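Tannase (Lactobacillus plantarum, PDB 3WA7) is a tannase, an esterase of the alpha/beta-hydrolase fold that probably cleaves the galloyl ester bonds of hydrolysable tannins. Local coordinates at residues I158-S163 with S201-I206; D213-W218 with D421-I426. All blocks are in the same frame, centred on the assembly; numbering follows the deposited sequence.

Contact 1. Residues I158-S163 with S201-I206. With SO4 (sulfate ion), chain C.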
loop_
_atom_site.group_PDB
_atom_site.type_symbol
_atom_site.label_atom_id
_atom_site.label_comp_id
_atom_site.label_asym_id
_atom_site.label_seq_id
_atom_site.Cartn_x
_atom_site.Cartn_y
_atom_site.Cartn_z
ATOM N N ILE A 158 13.185 3.753 -3.925
ATOM C CA ILE A 158 11.949 3.158 -4.406
ATOM C C ILE A 158 11.270 2.472 -3.241
ATOM O O ILE A 158 11.799 1.516 -2.681
ATOM C CB ILE A 158 12.229 2.120 -5.513
ATOM C CG1 ILE A 158 13.002 2.790 -6.652
ATOM C CG2 ILE A 158 10.913 1.541 -6.043
ATOM C CD1 ILE A 158 13.456 1.838 -7.728
ATOM N N THR A 159 10.102 2.976 -2.859
ATOM C CA THR A 159 9.376 2.379 -1.749
ATOM C C THR A 159 8.544 1.193 -2.216
ATOM O O THR A 159 8.189 1.085 -3.390
ATOM C CB THR A 159 8.441 3.399 -1.064
ATOM O OG1 THR A 159 7.661 4.083 -2.055
ATOM C CG2 THR A 159 9.247 4.400 -0.254
ATOM N N ASN A 160 8.255 0.292 -1.286
ATOM C CA ASN A 160 7.437 -0.870 -1.593
ATOM C C ASN A 160 6.668 -1.261 -0.349
ATOM O O ASN A 160 7.154 -1.109 0.771
ATOM C CB ASN A 160 8.298 -2.048 -2.058
ATOM C CG ASN A 160 7.460 -3.218 -2.536
ATOM O OD1 ASN A 160 6.507 -3.041 -3.295
ATOM N ND2 ASN A 160 7.811 -4.420 -2.099
ATOM N N GLY A 161 5.456 -1.757 -0.546
ATOM C CA GLY A 161 4.650 -2.166 0.584
ATOM C C GLY A 161 3.390 -2.833 0.083
ATOM O O GLY A 161 3.035 -2.689 -1.086
ATOM N N THR A 162 2.726 -3.562 0.970
ATOM C CA THR A 162 1.498 -4.276 0.633
ATOM C C THR A 162 0.339 -3.822 1.522
ATOM O O THR A 162 0.526 -3.586 2.713
ATOM C CB THR A 162 1.701 -5.799 0.818
ATOM O OG1 THR A 162 2.709 -6.264 -0.090
ATOM C CG2 THR A 162 0.406 -6.548 0.569
ATOM N N SER A 163 -0.851 -3.694 0.931
ATOM C CA SER A 163 -2.059 -3.299 1.663
ATOM C C SER A 163 -1.897 -1.915 2.290
ATOM O O SER A 163 -1.645 -0.942 1.586
ATOM C CB SER A 163 -2.371 -4.346 2.742
ATOM O OG SER A 163 -3.678 -4.177 3.274
ATOM N N SER A 201 6.314 1.540 -5.589
ATOM C CA SER A 201 5.821 0.200 -5.861
ATOM C C SER A 201 4.785 -0.027 -4.767
ATOM O O SER A 201 5.072 0.156 -3.578
ATOM C CB SER A 201 6.920 -0.855 -5.749
ATOM O OG SER A 201 6.342 -2.146 -5.847
ATOM N N ALA A 202 3.576 -0.408 -5.158
ATOM C CA ALA A 202 2.528 -0.627 -4.175
ATOM C C ALA A 202 1.602 -1.770 -4.540
ATOM O O ALA A 202 1.049 -1.811 -5.642
ATOM C CB ALA A 202 1.717 0.651 -3.988
ATOM N N TYR A 203 1.444 -2.703 -3.608
ATOM C CA TYR A 203 0.551 -3.834 -3.800
ATOM C C TYR A 203 -0.719 -3.560 -3.006
ATOM O O TYR A 203 -0.661 -3.149 -1.844
ATOM C CB TYR A 203 1.206 -5.131 -3.328
ATOM C CG TYR A 203 2.383 -5.536 -4.182
ATOM C CD1 TYR A 203 3.656 -5.025 -3.936
ATOM C CD2 TYR A 203 2.215 -6.397 -5.268
ATOM C CE1 TYR A 203 4.736 -5.361 -4.748
ATOM C CE2 TYR A 203 3.285 -6.736 -6.086
ATOM C CZ TYR A 203 4.544 -6.215 -5.819
ATOM O OH TYR A 203 5.606 -6.562 -6.619
ATOM N N CYS A 204 -1.860 -3.776 -3.657
ATOM C CA CYS A 204 -3.184 -3.554 -3.076
ATOM C C CYS A 204 -3.217 -2.419 -2.056
ATOM O O CYS A 204 -3.619 -2.611 -0.910
ATOM C CB CYS A 204 -3.730 -4.849 -2.452
ATOM S SG CYS A 204 -2.716 -5.638 -1.164
ATOM N N PRO A 205 -2.806 -1.210 -2.469
ATOM C CA PRO A 205 -2.809 -0.076 -1.541
ATOM C C PRO A 205 -4.202 0.249 -1.014
ATOM O O PRO A 205 -5.097 0.625 -1.771
ATOM C CB PRO A 205 -2.217 1.059 -2.375
ATOM C CG PRO A 205 -2.649 0.707 -3.777
ATOM C CD PRO A 205 -2.394 -0.787 -3.819
ATOM N N ILE A 206 -4.378 0.087 0.291
ATOM C CA ILE A 206 -5.656 0.375 0.924
ATOM C C ILE A 206 -5.606 1.855 1.281
ATOM O O ILE A 206 -5.204 2.229 2.382
ATOM C CB ILE A 206 -5.844 -0.482 2.190
ATOM C CG1 ILE A 206 -5.731 -1.967 1.829
ATOM C CG2 ILE A 206 -7.200 -0.197 2.822
ATOM C CD1 ILE A 206 -6.830 -2.467 0.894
HETATM S S SO4 C . -3.690 -6.369 6.128
HETATM O O1 SO4 C . -2.455 -7.062 6.538
HETATM O O2 SO4 C . -4.295 -7.068 4.986
HETATM O O3 SO4 C . -4.639 -6.380 7.250
HETATM O O4 SO4 C . -3.371 -4.981 5.749
#
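Asn160 and Ser201 share a torsion: CG of Asn160 lies anti to the backbone N (chi1 -173°), as does OG of Ser201 on the neighbouring strand. Ser201 OG then donates to Asn160 OD1 at 2.7 Å, reaching it from above the carbonyl plane. The same oxygen sits at the edge of the Tyr203 ring, 3.3 Å from CE1, with amide and ring planes 75° apart. Asn160 ND2 bonds to Asp454 and the Tyr203 hydroxyl to Asp456, so both polar ends are held from the loop before helix 457-468. Between the backbones, which run parallel in the central sheet, Ser201 N donates to Thr159 O, and Tyr203 N donates to Gly161 O at 3.0 Å. Gly161 N, by contrast, is buried without a partner.

Past the strands the pairing runs into what fits the nucleophile elbow of alpha/beta-hydrolases, a Gly-Thr-Ser-Ala-Gly sequence whose serine takes a strained backbone (phi 61°) right before helix 164-174. Two bonds fix this turn against the end of strand 199-203 and the loop after it: Ser163 N to Tyr203 O at 2.8 Å, and Ile206 N to Ser163 O at 3.2 Å. Ser163 OG passes 3.3 Å from Ile206 CG1 and bonds to His451, consistent with a Ser-His-Asp triad completed by Asp419. A sulfate, probably left from crystallisation, accepts from Ser163 OG through its O4 at 2.6 Å and is also held by Gly77 N.

Contact 2. Residues D213-W218 with D421-I426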
loop_
_atom_site.group_PDB
_atom_site.type_symbol
_atom_site.label_atom_id
_atom_site.label_comp_id
_atom_site.label_asym_id
_atom_site.label_seq_id
_atom_site.Cartn_x
_atom_site.Cartn_y
_atom_site.Cartn_z
ATOM N N ASP A 213 -15.743 3.356 1.384
ATOM C CA ASP A 213 -17.033 2.753 1.706
ATOM C C ASP A 213 -17.966 2.837 0.508
ATOM O O ASP A 213 -18.654 1.866 0.182
ATOM C CB ASP A 213 -17.678 3.437 2.915
ATOM C CG ASP A 213 -16.993 3.070 4.219
ATOM O OD1 ASP A 213 -16.662 1.877 4.389
ATOM O OD2 ASP A 213 -16.801 3.964 5.068
HETATM N N MSE A 214 -17.995 3.998 -0.140
HETATM C CA MSE A 214 -18.840 4.186 -1.315
HETATM C C MSE A 214 -18.399 3.263 -2.448
HETATM O O MSE A 214 -19.230 2.687 -3.147
HETATM C CB MSE A 214 -18.781 5.635 -1.802
HETATM C CG MSE A 214 -19.508 6.618 -0.912
HETATM SE SE MSE A 214 -19.466 8.389 -1.690
HETATM C CE MSE A 214 -17.616 8.776 -1.409
ATOM N N ALA A 215 -17.088 3.130 -2.633
ATOM C CA ALA A 215 -16.573 2.273 -3.694
ATOM C C ALA A 215 -16.912 0.812 -3.428
ATOM O O ALA A 215 -17.264 0.067 -4.346
ATOM C CB ALA A 215 -15.056 2.439 -3.824
ATOM N N TYR A 216 -16.813 0.402 -2.168
ATOM C CA TYR A 216 -17.088 -0.984 -1.818
ATOM C C TYR A 216 -18.532 -1.365 -2.111
ATOM O O TYR A 216 -18.800 -2.458 -2.613
ATOM C CB TYR A 216 -16.790 -1.243 -0.338
ATOM C CG TYR A 216 -16.376 -2.674 -0.059
ATOM C CD1 TYR A 216 -15.102 -3.129 -0.407
ATOM C CD2 TYR A 216 -17.266 -3.584 0.515
ATOM C CE1 TYR A 216 -14.721 -4.456 -0.195
ATOM C CE2 TYR A 216 -16.895 -4.918 0.732
ATOM C CZ TYR A 216 -15.626 -5.343 0.374
ATOM O OH TYR A 216 -15.256 -6.654 0.576
ATOM N N GLU A 217 -19.460 -0.469 -1.796
ATOM C CA GLU A 217 -20.866 -0.749 -2.033
ATOM C C GLU A 217 -21.253 -0.625 -3.502
ATOM O O GLU A 217 -22.177 -1.295 -3.958
ATOM C CB GLU A 217 -21.736 0.142 -1.149
ATOM C CG GLU A 217 -21.516 -0.131 0.331
ATOM C CD GLU A 217 -21.464 -1.621 0.642
ATOM O OE1 GLU A 217 -22.396 -2.351 0.246
ATOM O OE2 GLU A 217 -20.492 -2.067 1.284
ATOM N N TRP A 218 -20.560 0.230 -4.249
ATOM C CA TRP A 218 -20.845 0.327 -5.672
ATOM C C TRP A 218 -20.549 -1.061 -6.242
ATOM O O TRP A 218 -21.276 -1.574 -7.093
ATOM C CB TRP A 218 -19.932 1.345 -6.357
ATOM C CG TRP A 218 -19.914 1.179 -7.854
ATOM C CD1 TRP A 218 -20.877 1.580 -8.739
ATOM C CD2 TRP A 218 -18.927 0.483 -8.625
ATOM N NE1 TRP A 218 -20.552 1.169 -10.012
ATOM C CE2 TRP A 218 -19.360 0.493 -9.969
ATOM C CE3 TRP A 218 -17.719 -0.155 -8.307
ATOM C CZ2 TRP A 218 -18.629 -0.110 -10.998
ATOM C CZ3 TRP A 218 -16.990 -0.759 -9.334
ATOM C CH2 TRP A 218 -17.450 -0.730 -10.663
ATOM N N ASP A 421 -10.451 -6.872 -0.365
ATOM C CA ASP A 421 -10.260 -6.026 0.811
ATOM C C ASP A 421 -10.711 -4.595 0.560
ATOM O O ASP A 421 -11.007 -3.850 1.493
ATOM C CB ASP A 421 -8.804 -6.073 1.272
ATOM C CG ASP A 421 -8.482 -7.351 2.017
ATOM O OD1 ASP A 421 -8.561 -8.437 1.406
ATOM O OD2 ASP A 421 -8.168 -7.275 3.224
ATOM N N THR A 422 -10.758 -4.217 -0.710
ATOM C CA THR A 422 -11.240 -2.901 -1.103
ATOM C C THR A 422 -11.688 -3.053 -2.553
ATOM O O THR A 422 -11.241 -3.963 -3.250
ATOM C CB THR A 422 -10.144 -1.808 -0.973
ATOM O OG1 THR A 422 -10.756 -0.513 -1.055
ATOM C CG2 THR A 422 -9.097 -1.944 -2.071
ATOM N N SER A 423 -12.583 -2.186 -3.003
ATOM C CA SER A 423 -13.075 -2.266 -4.374
ATOM C C SER A 423 -11.975 -2.085 -5.411
ATOM O O SER A 423 -11.003 -1.361 -5.185
ATOM C CB SER A 423 -14.151 -1.205 -4.617
ATOM O OG SER A 423 -14.490 -1.146 -5.994
ATOM N N PHE A 424 -12.140 -2.752 -6.550
ATOM C CA PHE A 424 -11.194 -2.647 -7.654
ATOM C C PHE A 424 -11.149 -1.194 -8.109
ATOM O O PHE A 424 -10.151 -0.739 -8.657
ATOM C CB PHE A 424 -11.650 -3.520 -8.826
ATOM C CG PHE A 424 -11.709 -4.982 -8.503
ATOM C CD1 PHE A 424 -12.896 -5.693 -8.652
ATOM C CD2 PHE A 424 -10.574 -5.648 -8.048
ATOM C CE1 PHE A 424 -12.952 -7.056 -8.352
ATOM C CE2 PHE A 424 -10.618 -7.005 -7.745
ATOM C CZ PHE A 424 -11.807 -7.712 -7.897
ATOM N N ALA A 425 -12.245 -0.473 -7.878
ATOM C CA ALA A 425 -12.333 0.931 -8.270
ATOM C C ALA A 425 -11.257 1.789 -7.617
ATOM O O ALA A 425 -10.780 2.753 -8.212
ATOM C CB ALA A 425 -13.711 1.485 -7.921
ATOM N N ILE A 426 -10.882 1.440 -6.389
ATOM C CA ILE A 426 -9.872 2.195 -5.657
ATOM C C ILE A 426 -8.510 2.240 -6.367
ATOM O O ILE A 426 -7.990 3.321 -6.640
ATOM C CB ILE A 426 -9.734 1.645 -4.211
ATOM C CG1 ILE A 426 -11.011 1.964 -3.422
ATOM C CG2 ILE A 426 -8.515 2.241 -3.523
ATOM C CD1 ILE A 426 -11.310 3.460 -3.280
#
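Ala215 and Ser423 form the tight centre of a contact between two elements of the alpha/beta-hydrolase fold: helix 209-220, which follows strand 199-203, and the loop and first turn of helix 425-436, which follows strand 410-414. Ser423 CB rests 3.4 Å from the carbonyl oxygen of Ala215 and 3.8 Å from its methyl carbon CB. That methyl also meets Ile426 CD1 at 3.9 Å, so one small side chain lets the loop approach the helix backbone closely. The Tyr216 ring adds to this tight part: its edge meets Thr422 CA and Ser423 N, with CD1 3.7 Å from Ser423 N, and its hydroxyl is tied to Arg420 O and Lys343 N. Nearby, Ser423 OG, anti to its own nitrogen (chi1 171°), turns back to accept from Ala425 N at 3.0 Å, capping the start of helix 425-436, and it also bonds to Gln219. An alanine in place of Ser423 would probably leave Ala425 N without its cap and Gln219 without one of its mates.

Packing is looser at both ends. Toward the pocket, the partly exposed Asp421, whose CB points away from residues 213-218, bonds through OD2 to a glycerol probably left from crystallisation. At the other end Trp218, its indole nitrogen bonded to Gly288 O, approaches with CE3 near Ser423 OG and with CZ3 4.2 Å from Ala425 CB.

Helix 209-220 follows strand 199-203 in the chain, so contact 1 passes into contact 2 after a short connection, their centres about 18 Å apart. They also touch directly. Ile206 CD1 of contact 1 packs 3.8 Å from Thr422 CG2 and 4.1 Å from Asp421 CB of contact 2. The probable active site adjoins this junction: Asp421 N bonds to Asp419 and its side chain touches His451, the two residues that would complete a triad with Ser163. Residues 421-426 thus join the loop carrying the presumed acid to helix 209-220, whereas 158-163 with 201-206 set the presumed nucleophile. The sulfate bound by Ser163 OG also lies near Asp421, its O2 4.3 Å from Asp421 OD2.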